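Local coordinates for protein autolysin E (PDB 4PI8) that probably cleaves the glycan strands of staphylococcal peptidoglycan, acting as a glycosidase on polymers of alternating N-acetylglucosamine and N-acetylmuramic acid, at residues 53-61 and 201-209; 101-109 and 127-135. The protein carries 1 engineered substitution. All blocks are in the same frame, centred on the assembly; numbering follows the deposited sequence. Where two conformers were deposited one is given.

Following the chain from its N terminus, the loop between helix 38-45 and helix 67-74 comes first, and contact 1 sets its residues 53-61 against helix 200-215. This closes a long loop of 139 intervening residues, 64 of them helical. Contact 2 lies wholly within that span: helix 98-108 meets the loop 127-135 after only 17 residues, which hold most of the hairpin of strands 120-122 and 125-127. The two contacts therefore nest and do not cross. Their centres are 16 Å apart, yet they touch, because Ser103 and Val107 on helix 98-108 pack against Ile204, Leu207 and Met208 of helix 200-215, joining the loop that holds 53-61 to the glycan-binding side through two adjoining helices.

Contact 1 (53-61 and 201-209); sequences DMKYMDITE and ADKIAKLMD
Met54 and Ala205 bring the backbones closest, CA to CA 5.2 Å, where the short 3-10 turn 54-56 lies against one flank of the helix running through 201-209. The methyl of Ala205 meets Met54 directly, CB to CB at 3.5 Å, a small side chain consistent with the close backbone approach. From there the Met54 chain, bent at chi2 and chi3 in one of its two modelled conformers, runs over the next turn of the helix, its CG 3.7 Å from Met208 CB. Met208 reaches the other way. Its CE, turned by a bend at chi3 (66°), touches two loop side chains, 3.7 Å from Ile59 CG2 and 3.8 Å from Met57 CE. The Ile59 and Met208 side chains cross at about a right angle. Tyr100 of helix 98-108 touches both of them, which ties the apolar patch to that helix.

On the other side of Ala205, Lys55 leaves the turn with CG between its backbone N and carbonyl carbon (chi1 69°), over one face of the Tyr56 ring toward the rim, and bends at chi3 toward Asp202. Although the CB of Asp202 points away from the loop, its carboxylate comes back to form a salt bridge. Lys55 NZ and Asp202 OD1 are modelled 2.5 Å apart, very short and in one of two Lys55 conformers, so the length is doubtful. The chemistry is thus divided: a largely buried, methionine-rich apolar seam joins loop to helix, while the one charged link lies at its partly exposed margin.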
loop_
_atom_site.group_PDB
_atom_site.type_symbol
_atom_site.label_atom_id
_atom_site.label_comp_id
_atom_site.label_asym_id
_atom_site.label_seq_id
_atom_site.Cartn_x
_atom_site.Cartn_y
_atom_site.Cartn_z
ATOM N N ASP A 53 -3.973 -16.280 -0.211
ATOM C CA ASP A 53 -4.224 -15.546 -1.442
ATOM C C ASP A 53 -4.741 -14.119 -1.223
ATOM O O ASP A 53 -5.361 -13.503 -2.107
ATOM C CB ASP A 53 -5.119 -16.368 -2.369
ATOM C CG ASP A 53 -4.306 -17.418 -3.176
ATOM O OD1 ASP A 53 -3.121 -17.681 -2.813
ATOM O OD2 ASP A 53 -4.834 -17.957 -4.171
ATOM N N MET A 54 -4.429 -13.535 -0.072
ATOM C CA MET A 54 -4.743 -12.115 0.244
ATOM C C MET A 54 -4.193 -11.160 -0.814
ATOM O O MET A 54 -4.815 -10.148 -1.022
ATOM C CB MET A 54 -4.125 -11.603 1.588
ATOM C CG MET A 54 -4.946 -11.580 2.872
ATOM S SD MET A 54 -6.675 -11.144 2.616
ATOM C CE MET A 54 -7.102 -12.820 2.515
ATOM N N LYS A 55 -3.027 -11.472 -1.419
ATOM C CA LYS A 55 -2.471 -10.527 -2.397
ATOM C C LYS A 55 -3.298 -10.483 -3.678
ATOM O O LYS A 55 -3.100 -9.559 -4.499
ATOM C CB LYS A 55 -1.012 -10.665 -2.598
ATOM C CG LYS A 55 -0.578 -11.919 -3.274
ATOM C CD LYS A 55 0.903 -11.867 -3.588
ATOM C CE LYS A 55 1.813 -12.534 -2.577
ATOM N NZ LYS A 55 3.204 -12.705 -3.091
ATOM N N TYR A 56 -4.193 -11.453 -3.889
ATOM C CA TYR A 56 -4.979 -11.545 -5.105
ATOM C C TYR A 56 -6.422 -11.218 -4.874
ATOM O O TYR A 56 -7.264 -11.338 -5.742
ATOM C CB TYR A 56 -4.821 -12.968 -5.663
ATOM C CG TYR A 56 -3.402 -13.353 -5.917
ATOM C CD1 TYR A 56 -2.614 -12.749 -6.868
ATOM C CD2 TYR A 56 -2.790 -14.336 -5.124
ATOM C CE1 TYR A 56 -1.305 -13.106 -7.048
ATOM C CE2 TYR A 56 -1.478 -14.697 -5.331
ATOM C CZ TYR A 56 -0.733 -14.086 -6.298
ATOM O OH TYR A 56 0.609 -14.427 -6.487
ATOM N N MET A 57 -6.754 -10.753 -3.670
ATOM C CA MET A 57 -8.110 -10.442 -3.257
ATOM C C MET A 57 -8.490 -8.996 -3.538
ATOM O O MET A 57 -7.727 -8.051 -3.212
ATOM C CB MET A 57 -8.259 -10.735 -1.782
ATOM C CG MET A 57 -9.668 -10.639 -1.306
ATOM S SD MET A 57 -9.839 -10.729 0.487
ATOM C CE MET A 57 -9.240 -9.063 0.843
ATOM N N ASP A 58 -9.680 -8.750 -4.057
ATOM C CA ASP A 58 -10.157 -7.440 -4.378
ATOM C C ASP A 58 -10.306 -6.643 -3.085
ATOM O O ASP A 58 -11.031 -7.073 -2.164
ATOM C CB ASP A 58 -11.511 -7.609 -5.081
ATOM C CG ASP A 58 -12.169 -6.348 -5.455
ATOM O OD1 ASP A 58 -11.782 -5.238 -5.116
ATOM O OD2 ASP A 58 -13.220 -6.424 -6.207
ATOM N N ILE A 59 -9.540 -5.555 -2.949
ATOM C CA ILE A 59 -9.558 -4.666 -1.766
ATOM C C ILE A 59 -10.358 -3.409 -1.953
ATOM O O ILE A 59 -10.305 -2.477 -1.154
ATOM C CB ILE A 59 -8.100 -4.418 -1.240
ATOM C CG1 ILE A 59 -7.182 -4.007 -2.395
ATOM C CG2 ILE A 59 -7.609 -5.646 -0.518
ATOM C CD1 ILE A 59 -5.820 -3.532 -1.989
ATOM N N THR A 60 -11.179 -3.419 -3.011
ATOM C CA THR A 60 -12.109 -2.346 -3.262
ATOM C C THR A 60 -13.432 -2.671 -2.665
ATOM O O THR A 60 -14.370 -1.865 -3.030
ATOM C CB THR A 60 -12.250 -2.049 -4.788
ATOM O OG1 THR A 60 -13.105 -3.055 -5.385
ATOM C CG2 THR A 60 -10.965 -2.025 -5.448
ATOM N N GLU A 61 -13.557 -3.803 -1.967
ATOM C CA GLU A 61 -14.761 -4.232 -1.240
ATOM C C GLU A 61 -14.510 -4.066 0.250
ATOM O O GLU A 61 -13.527 -4.598 0.824
ATOM C CB GLU A 61 -15.105 -5.682 -1.500
ATOM C CG GLU A 61 -15.447 -6.152 -2.921
ATOM C CD GLU A 61 -16.371 -5.242 -3.708
ATOM O OE1 GLU A 61 -17.180 -4.479 -3.125
ATOM O OE2 GLU A 61 -16.268 -5.311 -4.959
ATOM N N ALA A 201 3.807 -6.540 -1.259
ATOM C CA ALA A 201 2.472 -7.153 -1.173
ATOM C C ALA A 201 2.432 -8.230 -0.131
ATOM O O ALA A 201 1.409 -8.404 0.580
ATOM C CB ALA A 201 2.052 -7.661 -2.527
ATOM N N ASP A 202 3.486 -9.019 -0.020
ATOM C CA ASP A 202 3.476 -10.096 0.983
ATOM C C ASP A 202 3.392 -9.520 2.382
ATOM O O ASP A 202 2.704 -10.118 3.226
ATOM C CB ASP A 202 4.772 -10.905 0.844
ATOM C CG ASP A 202 4.924 -11.455 -0.527
ATOM O OD1 ASP A 202 4.237 -12.428 -0.853
ATOM O OD2 ASP A 202 5.647 -10.863 -1.325
ATOM N N LYS A 203 4.086 -8.456 2.659
ATOM C CA LYS A 203 4.084 -7.876 4.009
ATOM C C LYS A 203 2.676 -7.384 4.369
ATOM O O LYS A 203 2.166 -7.648 5.491
ATOM C CB LYS A 203 5.058 -6.756 4.158
ATOM C CG LYS A 203 6.509 -7.218 3.974
ATOM C CD LYS A 203 7.475 -6.034 3.846
ATOM C CE LYS A 203 8.930 -6.514 3.819
ATOM N NZ LYS A 203 9.848 -5.388 3.609
ATOM N N ILE A 204 2.006 -6.705 3.478
ATOM C CA ILE A 204 0.663 -6.188 3.765
ATOM C C ILE A 204 -0.293 -7.363 3.875
ATOM O O ILE A 204 -1.144 -7.420 4.777
ATOM C CB ILE A 204 0.240 -5.158 2.660
ATOM C CG1 ILE A 204 1.182 -3.968 2.687
ATOM C CG2 ILE A 204 -1.186 -4.729 2.910
ATOM C CD1 ILE A 204 0.970 -3.010 1.564
ATOM N N ALA A 205 -0.190 -8.314 2.958
ATOM C CA ALA A 205 -1.095 -9.513 2.944
ATOM C C ALA A 205 -0.982 -10.316 4.250
ATOM O O ALA A 205 -2.014 -10.827 4.728
ATOM C CB ALA A 205 -0.784 -10.413 1.741
ATOM N N LYS A 206 0.218 -10.414 4.804
ATOM C CA LYS A 206 0.394 -11.194 6.041
ATOM C C LYS A 206 -0.410 -10.571 7.159
ATOM O O LYS A 206 -1.120 -11.247 7.922
ATOM C CB LYS A 206 1.853 -11.253 6.404
ATOM C CG LYS A 206 2.074 -12.114 7.646
ATOM C CD LYS A 206 3.539 -12.314 7.999
ATOM C CE LYS A 206 4.195 -11.031 8.458
ATOM N NZ LYS A 206 3.646 -10.471 9.722
ATOM N N LEU A 207 -0.337 -9.264 7.301
ATOM C CA LEU A 207 -1.115 -8.581 8.319
ATOM C C LEU A 207 -2.590 -8.672 8.052
ATOM O O LEU A 207 -3.393 -8.849 8.979
ATOM C CB LEU A 207 -0.711 -7.108 8.461
ATOM C CG LEU A 207 0.734 -6.848 8.865
ATOM C CD1 LEU A 207 0.907 -5.356 9.098
ATOM C CD2 LEU A 207 1.124 -7.640 10.125
ATOM N N MET A 208 -3.010 -8.561 6.795
ATOM C CA MET A 208 -4.392 -8.686 6.475
ATOM C C MET A 208 -4.926 -10.042 6.865
ATOM O O MET A 208 -6.018 -10.135 7.414
ATOM C CB MET A 208 -4.663 -8.505 4.977
ATOM C CG MET A 208 -4.475 -7.060 4.536
ATOM S SD MET A 208 -4.705 -6.835 2.749
ATOM C CE MET A 208 -6.388 -7.208 2.630
ATOM N N ASP A 209 -4.161 -11.084 6.551
ATOM C CA ASP A 209 -4.661 -12.431 6.853
ATOM C C ASP A 209 -4.830 -12.603 8.372
ATOM O O ASP A 209 -5.833 -13.200 8.800
ATOM C CB ASP A 209 -3.705 -13.472 6.291
ATOM C CG ASP A 209 -4.416 -14.762 5.908
ATOM O OD1 ASP A 209 -5.644 -14.814 5.725
ATOM O OD2 ASP A 209 -3.659 -15.722 5.711
#

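Contact 2 (101-109 and 127-135); sequences LVSHALVAT and YYNFFGIGA. Engineered in segment 101-109: Ala108 (natural residue Glu). With AMU (N-acetyl-beta-muramic acid), chain B.
The Phe131 ring presents its edge to one face of the His104 imidazole in a T-shaped stack, with centroids 5.3 Å apart and planes at 86°. Phe131 CD1 sits above the imidazole toward its rim, and Phe131 CB lies over the same ring as a CH-pi contact. Also at the phenyl edge, in its plane, is Leu101 O, 3.4 Å from Phe131 CE1, while Leu101 CD1 approaches the same carbon at 3.5 Å. His104 is held in place by Tyr100 OH on ND1, and its CG, anti to the backbone N (chi1 -173°), carries the ring toward the loop. Phe130 meets Thr109 CG2 obliquely. The carbonyl O of Phe130, buried with no conventional hydrogen-bond partner, receives a CA-H...O contact from Ala105 CA at 3.3 Å. The engineered Ala108 touches that oxygen through CB. Within the loop, the Asn129 amide bridges both backbone polar groups of Ile133: OD1 takes its N-H in a nearly straight bond (178°), and ND2 donates to its O. Just beyond, Gly134 N donates to O7 of N-acetylmuramic acid at 2.7 Å, placing this helix-to-loop packing at the wall of the glycan-binding site in a glucosaminidase domain of the lysozyme clan.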
loop_
_atom_site.group_PDB
_atom_site.type_symbol
_atom_site.label_atom_id
_atom_site.label_comp_id
_atom_site.label_asym_id
_atom_site.label_seq_id
_atom_site.Cartn_x
_atom_site.Cartn_y
_atom_site.Cartn_z
ATOM N N LEU A 101 -6.420 -1.099 4.534
ATOM C CA LEU A 101 -5.924 0.239 4.775
ATOM C C LEU A 101 -5.063 0.285 6.046
ATOM O O LEU A 101 -3.955 0.874 6.051
ATOM C CB LEU A 101 -7.066 1.239 4.881
ATOM C CG LEU A 101 -6.754 2.690 4.663
ATOM C CD1 LEU A 101 -6.178 2.986 3.287
ATOM C CD2 LEU A 101 -8.031 3.467 4.929
ATOM N N VAL A 102 -5.537 -0.333 7.110
ATOM C CA VAL A 102 -4.801 -0.418 8.354
ATOM C C VAL A 102 -3.513 -1.139 8.105
ATOM O O VAL A 102 -2.441 -0.737 8.592
ATOM C CB VAL A 102 -5.637 -1.112 9.453
ATOM C CG1 VAL A 102 -4.744 -1.539 10.610
ATOM C CG2 VAL A 102 -6.785 -0.159 9.911
ATOM N N SER A 103 -3.582 -2.328 7.447
ATOM C CA SER A 103 -2.388 -3.125 7.226
ATOM C C SER A 103 -1.335 -2.397 6.434
ATOM O O SER A 103 -0.130 -2.458 6.743
ATOM C CB SER A 103 -2.744 -4.496 6.584
ATOM O OG SER A 103 -3.685 -5.219 7.382
ATOM N N HIS A 104 -1.726 -1.712 5.380
ATOM C CA HIS A 104 -0.832 -0.897 4.582
ATOM C C HIS A 104 -0.192 0.157 5.467
ATOM O O HIS A 104 1.048 0.326 5.434
ATOM C CB HIS A 104 -1.597 -0.341 3.396
ATOM C CG HIS A 104 -0.759 0.382 2.392
ATOM N ND1 HIS A 104 -1.254 0.771 1.183
ATOM C CD2 HIS A 104 0.530 0.813 2.452
ATOM C CE1 HIS A 104 -0.309 1.381 0.510
ATOM N NE2 HIS A 104 0.780 1.425 1.251
ATOM N N ALA A 105 -0.981 0.906 6.225
ATOM C CA ALA A 105 -0.413 1.958 7.090
ATOM C C ALA A 105 0.547 1.366 8.049
ATOM O O ALA A 105 1.606 2.032 8.318
ATOM C CB ALA A 105 -1.524 2.693 7.814
ATOM N N LEU A 106 0.287 0.207 8.621
ATOM C CA LEU A 106 1.212 -0.393 9.595
ATOM C C LEU A 106 2.533 -0.750 8.928
ATOM O O LEU A 106 3.607 -0.499 9.505
ATOM C CB LEU A 106 0.596 -1.600 10.240
ATOM C CG LEU A 106 -0.586 -1.327 11.161
ATOM C CD1 LEU A 106 -1.291 -2.608 11.612
ATOM C CD2 LEU A 106 -0.135 -0.481 12.380
ATOM N N VAL A 107 2.518 -1.336 7.747
ATOM C CA VAL A 107 3.775 -1.608 7.002
ATOM C C VAL A 107 4.498 -0.329 6.702
ATOM O O VAL A 107 5.761 -0.231 6.930
ATOM C CB VAL A 107 3.436 -2.442 5.738
ATOM C CG1 VAL A 107 4.616 -2.517 4.718
ATOM C CG2 VAL A 107 2.946 -3.818 6.177
ATOM N N ALA A 108 3.839 0.678 6.209
ATOM C CA ALA A 108 4.467 1.913 5.770
ATOM C C ALA A 108 4.999 2.783 6.926
ATOM O O ALA A 108 5.823 3.656 6.652
ATOM C CB ALA A 108 3.538 2.723 4.955
ATOM N N THR A 109 4.508 2.606 8.128
ATOM C CA THR A 109 4.875 3.469 9.247
ATOM C C THR A 109 5.646 2.730 10.323
ATOM O O THR A 109 5.818 3.237 11.444
ATOM C CB THR A 109 3.611 4.085 9.902
ATOM O OG1 THR A 109 2.770 3.088 10.472
ATOM C CG2 THR A 109 2.889 4.963 8.924
ATOM N N TYR A 127 3.632 17.909 8.185
ATOM C CA TYR A 127 2.975 17.028 7.204
ATOM C C TYR A 127 3.222 15.589 7.556
ATOM O O TYR A 127 4.263 15.185 8.033
ATOM C CB TYR A 127 3.483 17.349 5.800
ATOM C CG TYR A 127 3.159 18.777 5.403
ATOM C CD1 TYR A 127 1.918 19.134 4.951
ATOM C CD2 TYR A 127 4.096 19.789 5.565
ATOM C CE1 TYR A 127 1.596 20.453 4.647
ATOM C CE2 TYR A 127 3.796 21.106 5.236
ATOM C CZ TYR A 127 2.559 21.436 4.788
ATOM O OH TYR A 127 2.238 22.741 4.431
ATOM N N TYR A 128 2.156 14.773 7.304
ATOM C CA TYR A 128 2.130 13.337 7.654
ATOM C C TYR A 128 1.845 12.548 6.386
ATOM O O TYR A 128 1.241 13.031 5.470
ATOM C CB TYR A 128 1.004 13.082 8.693
ATOM C CG TYR A 128 1.280 13.823 10.002
ATOM C CD1 TYR A 128 0.864 15.138 10.130
ATOM C CD2 TYR A 128 1.918 13.205 11.023
ATOM C CE1 TYR A 128 1.130 15.822 11.323
ATOM C CE2 TYR A 128 2.203 13.864 12.227
ATOM C CZ TYR A 128 1.796 15.193 12.328
ATOM O OH TYR A 128 2.029 15.889 13.526
ATOM N N ASN A 129 2.364 11.326 6.401
ATOM C CA ASN A 129 2.183 10.426 5.219
ATOM C C ASN A 129 2.282 9.019 5.743
ATOM O O ASN A 129 3.305 8.578 6.216
ATOM C CB ASN A 129 3.312 10.740 4.256
ATOM C CG ASN A 129 3.160 10.054 2.918
ATOM O OD1 ASN A 129 2.565 8.987 2.769
ATOM N ND2 ASN A 129 3.680 10.705 1.936
ATOM N N PHE A 130 1.141 8.287 5.668
ATOM C CA PHE A 130 1.087 6.969 6.235
ATOM C C PHE A 130 1.027 5.811 5.221
ATOM O O PHE A 130 0.844 4.671 5.611
ATOM C CB PHE A 130 -0.136 6.851 7.183
ATOM C CG PHE A 130 -0.118 7.763 8.380
ATOM C CD1 PHE A 130 1.050 8.176 8.971
ATOM C CD2 PHE A 130 -1.317 8.183 8.898
ATOM C CE1 PHE A 130 1.033 9.042 10.071
ATOM C CE2 PHE A 130 -1.340 8.967 10.036
ATOM C CZ PHE A 130 -0.174 9.416 10.601
ATOM N N PHE A 131 1.181 6.165 3.938
ATOM C CA PHE A 131 1.051 5.149 2.885
ATOM C C PHE A 131 2.192 5.164 1.875
ATOM O O PHE A 131 1.994 4.675 0.737
ATOM C CB PHE A 131 -0.332 5.165 2.229
ATOM C CG PHE A 131 -1.469 5.063 3.213
ATOM C CD1 PHE A 131 -1.938 3.836 3.610
ATOM C CD2 PHE A 131 -2.033 6.199 3.725
ATOM C CE1 PHE A 131 -2.965 3.689 4.513
ATOM C CE2 PHE A 131 -3.041 6.108 4.638
ATOM C CZ PHE A 131 -3.509 4.862 5.053
ATOM N N GLY A 132 3.307 5.776 2.219
ATOM C CA GLY A 132 4.418 5.801 1.289
ATOM C C GLY A 132 4.112 6.498 0.013
ATOM O O GLY A 132 4.587 6.019 -1.068
ATOM N N ILE A 133 3.402 7.611 -0.024
ATOM C CA ILE A 133 2.942 8.276 -1.191
ATOM C C ILE A 133 3.885 9.421 -1.552
ATOM O O ILE A 133 4.002 10.421 -0.815
ATOM C CB ILE A 133 1.485 8.767 -1.064
ATOM C CG1 ILE A 133 0.556 7.573 -0.789
ATOM C CG2 ILE A 133 1.026 9.531 -2.276
ATOM C CD1 ILE A 133 -0.802 7.935 -0.259
ATOM N N GLY A 134 4.554 9.300 -2.700
ATOM C CA GLY A 134 5.392 10.382 -3.222
ATOM C C GLY A 134 6.640 10.593 -2.394
ATOM O O GLY A 134 7.040 9.764 -1.610
ATOM N N ALA A 135 7.291 11.751 -2.638
ATOM C CA ALA A 135 8.497 12.098 -1.963
ATOM C C ALA A 135 8.141 12.704 -0.603
ATOM O O ALA A 135 7.278 13.592 -0.528
ATOM C CB ALA A 135 9.315 13.089 -2.807
HETATM C C1 AMU B . 7.262 4.249 -4.923
HETATM C C2 AMU B . 6.269 5.244 -5.449
HETATM C C3 AMU B . 6.113 5.080 -6.969
HETATM C C4 AMU B . 7.515 5.167 -7.615
HETATM C C5 AMU B . 8.466 4.254 -6.896
HETATM C C6 AMU B . 9.877 4.339 -7.484
HETATM C C7 AMU B . 4.101 6.043 -4.499
HETATM C C8 AMU B . 2.745 5.586 -4.004
HETATM C C9 AMU B . 3.949 5.553 -7.920
HETATM C C10 AMU B . 2.930 6.612 -7.754
HETATM C C11 AMU B . 4.022 5.066 -9.365
HETATM O O1 AMU B . 7.462 4.412 -3.528
HETATM O O3 AMU B . 5.231 6.051 -7.524
HETATM O O4 AMU B . 7.306 4.803 -8.990
HETATM O O5 AMU B . 8.518 4.576 -5.529
HETATM O O6 AMU B . 10.760 3.349 -6.947
HETATM O O7 AMU B . 4.422 7.211 -4.471
HETATM O O10 AMU B . 1.721 6.298 -7.543
HETATM O O11 AMU B . 3.291 7.851 -7.879
HETATM N N2 AMU B . 4.928 5.062 -4.837
#